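Dipeptide Epimerase (PDB 3KUM) is an enzyme of the mandelate racemase/muconate lactonizing family, built on the enolase-like barrel fold with a bound magnesium ion. Local coordinates at residues K159-T164 with D189-W194. Numbering follows the deposited sequence.
Sequences KIKVGT and DANQAW. With MG (magnesium ion), chain K; TYR (tyrosine), chain J; ARG (arginine), chain I.
Lys161 and Asp189 are paired residues of two neighbouring parallel strands, and their side chains run side by side into the ligand site. Asp189 N donates to Ile160 O, and Val162 N donates to Asp189 O at 3.0 Å. The Lys161 chain bends at chi2 (-74°), which brings NZ over the carboxylate of Asp189. NZ meets Asp189 OD2 at 2.7 Å from above the carboxylate plane, as part of a salt bridge. It also donates to Asn191 OD1, in the carbonyl plane and on a lone pair. Asp189 OD2 binds the magnesium ion at 2.3 Å, and Glu215 and Asp240 bind it too. Asp189 OD1 accepts from Asn191 N in an Asx turn, which helps fix the carboxylate's rotation. Lys159, extended beyond CG, hydrogen-bonds through NZ to O of the bound tyrosine at 2.8 Å. Asn191 ND2 hydrogen-bonds to OXT of the tyrosine carboxylate. The magnesium ion also binds this OXT.

Packing is also close beyond the strand ends. Ala193 CB presses on Gly163 CA at 3.3 Å, and Val162 CG2 lies 3.6 Å from Trp194 CZ2. Ala190 CB lies over one face of the indole, offset toward the rim. Gly163 and Ala193 are nevertheless partly exposed, unlike the buried magnesium end. Between the two ends a water lies within hydrogen-bonding distance of both Val162 O and Asn191 OD1.

The contact joins the C-terminal ends of strands 157-161 and 185-189 in the barrel sheet. Strand 128-135 flanks the first and strand 213-215 the second, while helix 166-180 packs against Ile160, Val162 and Trp194.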
loop_
_atom_site.group_PDB
_atom_site.type_symbol
_atom_site.label_atom_id
_atom_site.label_comp_id
_atom_site.label_asym_id
_atom_site.label_seq_id
_atom_site.Cartn_x
_atom_site.Cartn_y
_atom_site.Cartn_z
ATOM N N LYS A 159 12.873 -24.018 8.860
ATOM C CA LYS A 159 11.590 -24.289 8.227
ATOM C C LYS A 159 11.625 -25.775 7.882
ATOM O O LYS A 159 12.540 -26.233 7.202
ATOM C CB LYS A 159 11.417 -23.443 6.959
ATOM C CG LYS A 159 10.079 -23.661 6.261
ATOM C CD LYS A 159 9.795 -22.600 5.198
ATOM C CE LYS A 159 8.435 -22.833 4.558
ATOM N NZ LYS A 159 8.046 -21.758 3.605
ATOM N N ILE A 160 10.632 -26.519 8.359
ATOM C CA ILE A 160 10.572 -27.961 8.140
ATOM C C ILE A 160 9.420 -28.419 7.261
ATOM O O ILE A 160 8.257 -28.190 7.576
ATOM C CB ILE A 160 10.469 -28.710 9.491
ATOM C CG1 ILE A 160 11.660 -28.334 10.378
ATOM C CG2 ILE A 160 10.417 -30.221 9.252
ATOM C CD1 ILE A 160 11.530 -28.819 11.813
ATOM N N LYS A 161 9.754 -29.090 6.164
ATOM C CA LYS A 161 8.740 -29.598 5.251
ATOM C C LYS A 161 8.223 -30.958 5.718
ATOM O O LYS A 161 8.981 -31.782 6.225
ATOM C CB LYS A 161 9.316 -29.730 3.834
ATOM C CG LYS A 161 9.670 -28.403 3.160
ATOM C CD LYS A 161 8.422 -27.654 2.712
ATOM C CE LYS A 161 8.778 -26.351 2.013
ATOM N NZ LYS A 161 7.570 -25.612 1.550
ATOM N N VAL A 162 6.924 -31.176 5.546
ATOM C CA VAL A 162 6.283 -32.427 5.920
ATOM C C VAL A 162 5.122 -32.607 4.958
ATOM O O VAL A 162 4.753 -31.668 4.253
ATOM C CB VAL A 162 5.733 -32.387 7.370
ATOM C CG1 VAL A 162 6.866 -32.138 8.357
ATOM C CG2 VAL A 162 4.669 -31.310 7.498
ATOM N N GLY A 163 4.547 -33.802 4.918
ATOM C CA GLY A 163 3.431 -34.031 4.022
ATOM C C GLY A 163 3.319 -35.411 3.403
ATOM O O GLY A 163 2.586 -35.582 2.430
ATOM N N THR A 164 4.034 -36.395 3.944
ATOM C CA THR A 164 3.960 -37.762 3.418
ATOM C C THR A 164 2.884 -38.544 4.167
ATOM O O THR A 164 2.270 -39.466 3.625
ATOM C CB THR A 164 5.297 -38.510 3.578
ATOM O OG1 THR A 164 5.627 -38.611 4.968
ATOM C CG2 THR A 164 6.403 -37.776 2.845
ATOM N N ASP A 189 5.863 -26.659 7.339
ATOM C CA ASP A 189 5.182 -26.388 6.080
ATOM C C ASP A 189 4.727 -27.729 5.501
ATOM O O ASP A 189 5.556 -28.551 5.120
ATOM C CB ASP A 189 6.145 -25.711 5.103
ATOM C CG ASP A 189 5.438 -25.110 3.906
ATOM O OD1 ASP A 189 4.317 -25.559 3.588
ATOM O OD2 ASP A 189 6.011 -24.192 3.280
ATOM N N ALA A 190 3.417 -27.946 5.431
ATOM C CA ALA A 190 2.882 -29.202 4.911
ATOM C C ALA A 190 2.398 -29.126 3.462
ATOM O O ALA A 190 1.789 -30.067 2.952
ATOM C CB ALA A 190 1.742 -29.684 5.806
ATOM N N ASN A 191 2.675 -28.011 2.802
ATOM C CA ASN A 191 2.245 -27.814 1.424
ATOM C C ASN A 191 0.941 -28.508 1.034
ATOM O O ASN A 191 0.918 -29.354 0.140
ATOM C CB ASN A 191 3.356 -28.215 0.453
ATOM C CG ASN A 191 4.469 -27.182 0.392
ATOM O OD1 ASN A 191 5.547 -27.375 0.958
ATOM N ND2 ASN A 191 4.203 -26.064 -0.287
ATOM N N GLN A 192 -0.136 -28.140 1.724
ATOM C CA GLN A 192 -1.482 -28.658 1.463
ATOM C C GLN A 192 -1.684 -30.161 1.651
ATOM O O GLN A 192 -2.713 -30.698 1.241
ATOM C CB GLN A 192 -1.895 -28.301 0.033
ATOM C CG GLN A 192 -1.466 -26.922 -0.415
ATOM C CD GLN A 192 -1.748 -26.686 -1.881
ATOM O OE1 GLN A 192 -2.896 -26.774 -2.328
ATOM N NE2 GLN A 192 -0.704 -26.393 -2.640
ATOM N N ALA A 193 -0.736 -30.834 2.288
ATOM C CA ALA A 193 -0.826 -32.287 2.452
ATOM C C ALA A 193 -1.920 -32.899 3.336
ATOM O O ALA A 193 -2.244 -34.078 3.164
ATOM C CB ALA A 193 0.538 -32.825 2.887
ATOM N N TRP A 194 -2.506 -32.132 4.258
ATOM C CA TRP A 194 -3.514 -32.706 5.156
ATOM C C TRP A 194 -4.966 -32.287 4.976
ATOM O O TRP A 194 -5.263 -31.209 4.449
ATOM C CB TRP A 194 -3.142 -32.430 6.618
ATOM C CG TRP A 194 -1.723 -32.750 6.985
ATOM C CD1 TRP A 194 -0.988 -33.825 6.579
ATOM C CD2 TRP A 194 -0.880 -31.995 7.861
ATOM N NE1 TRP A 194 0.266 -33.787 7.148
ATOM C CE2 TRP A 194 0.357 -32.673 7.940
ATOM C CE3 TRP A 194 -1.052 -30.806 8.590
ATOM C CZ2 TRP A 194 1.418 -32.205 8.717
ATOM C CZ3 TRP A 194 0.003 -30.343 9.363
ATOM C CH2 TRP A 194 1.225 -31.043 9.419
HETATM MG MG MG K . 4.844 -22.712 2.011
HETATM N N TYR J . 9.226 -22.370 -1.171
HETATM C CA TYR J . 7.879 -22.909 -1.317
HETATM C C TYR J . 7.045 -22.806 -0.042
HETATM O O TYR J . 7.396 -21.995 0.846
HETATM C CB TYR J . 7.953 -24.367 -1.763
HETATM C CG TYR J . 8.573 -24.555 -3.126
HETATM C CD1 TYR J . 9.405 -25.640 -3.379
HETATM C CD2 TYR J . 8.323 -23.653 -4.167
HETATM C CE1 TYR J . 9.978 -25.831 -4.627
HETATM C CE2 TYR J . 8.896 -23.832 -5.427
HETATM C CZ TYR J . 9.726 -24.928 -5.646
HETATM O OH TYR J . 10.332 -25.125 -6.865
HETATM O OXT TYR J . 6.028 -23.536 0.034
HETATM N N ARG I . 11.898 -21.987 1.254
HETATM C CA ARG I . 11.409 -22.106 -0.157
HETATM C C ARG I . 10.025 -22.743 -0.177
HETATM O O ARG I . 9.694 -23.560 0.688
HETATM C CB ARG I . 12.362 -22.977 -0.977
HETATM C CG ARG I . 13.819 -22.669 -0.772
HETATM C CD ARG I . 14.651 -23.856 -1.190
HETATM N NE ARG I . 15.988 -23.813 -0.614
HETATM C CZ ARG I . 16.806 -24.858 -0.559
HETATM N NH1 ARG I . 16.417 -26.030 -1.046
HETATM N NH2 ARG I . 18.011 -24.733 -0.021
HETATM O O HOH W 1 5.994 -29.930 2.109
HETATM O O HOH W 2 3.079 -23.788 1.945
#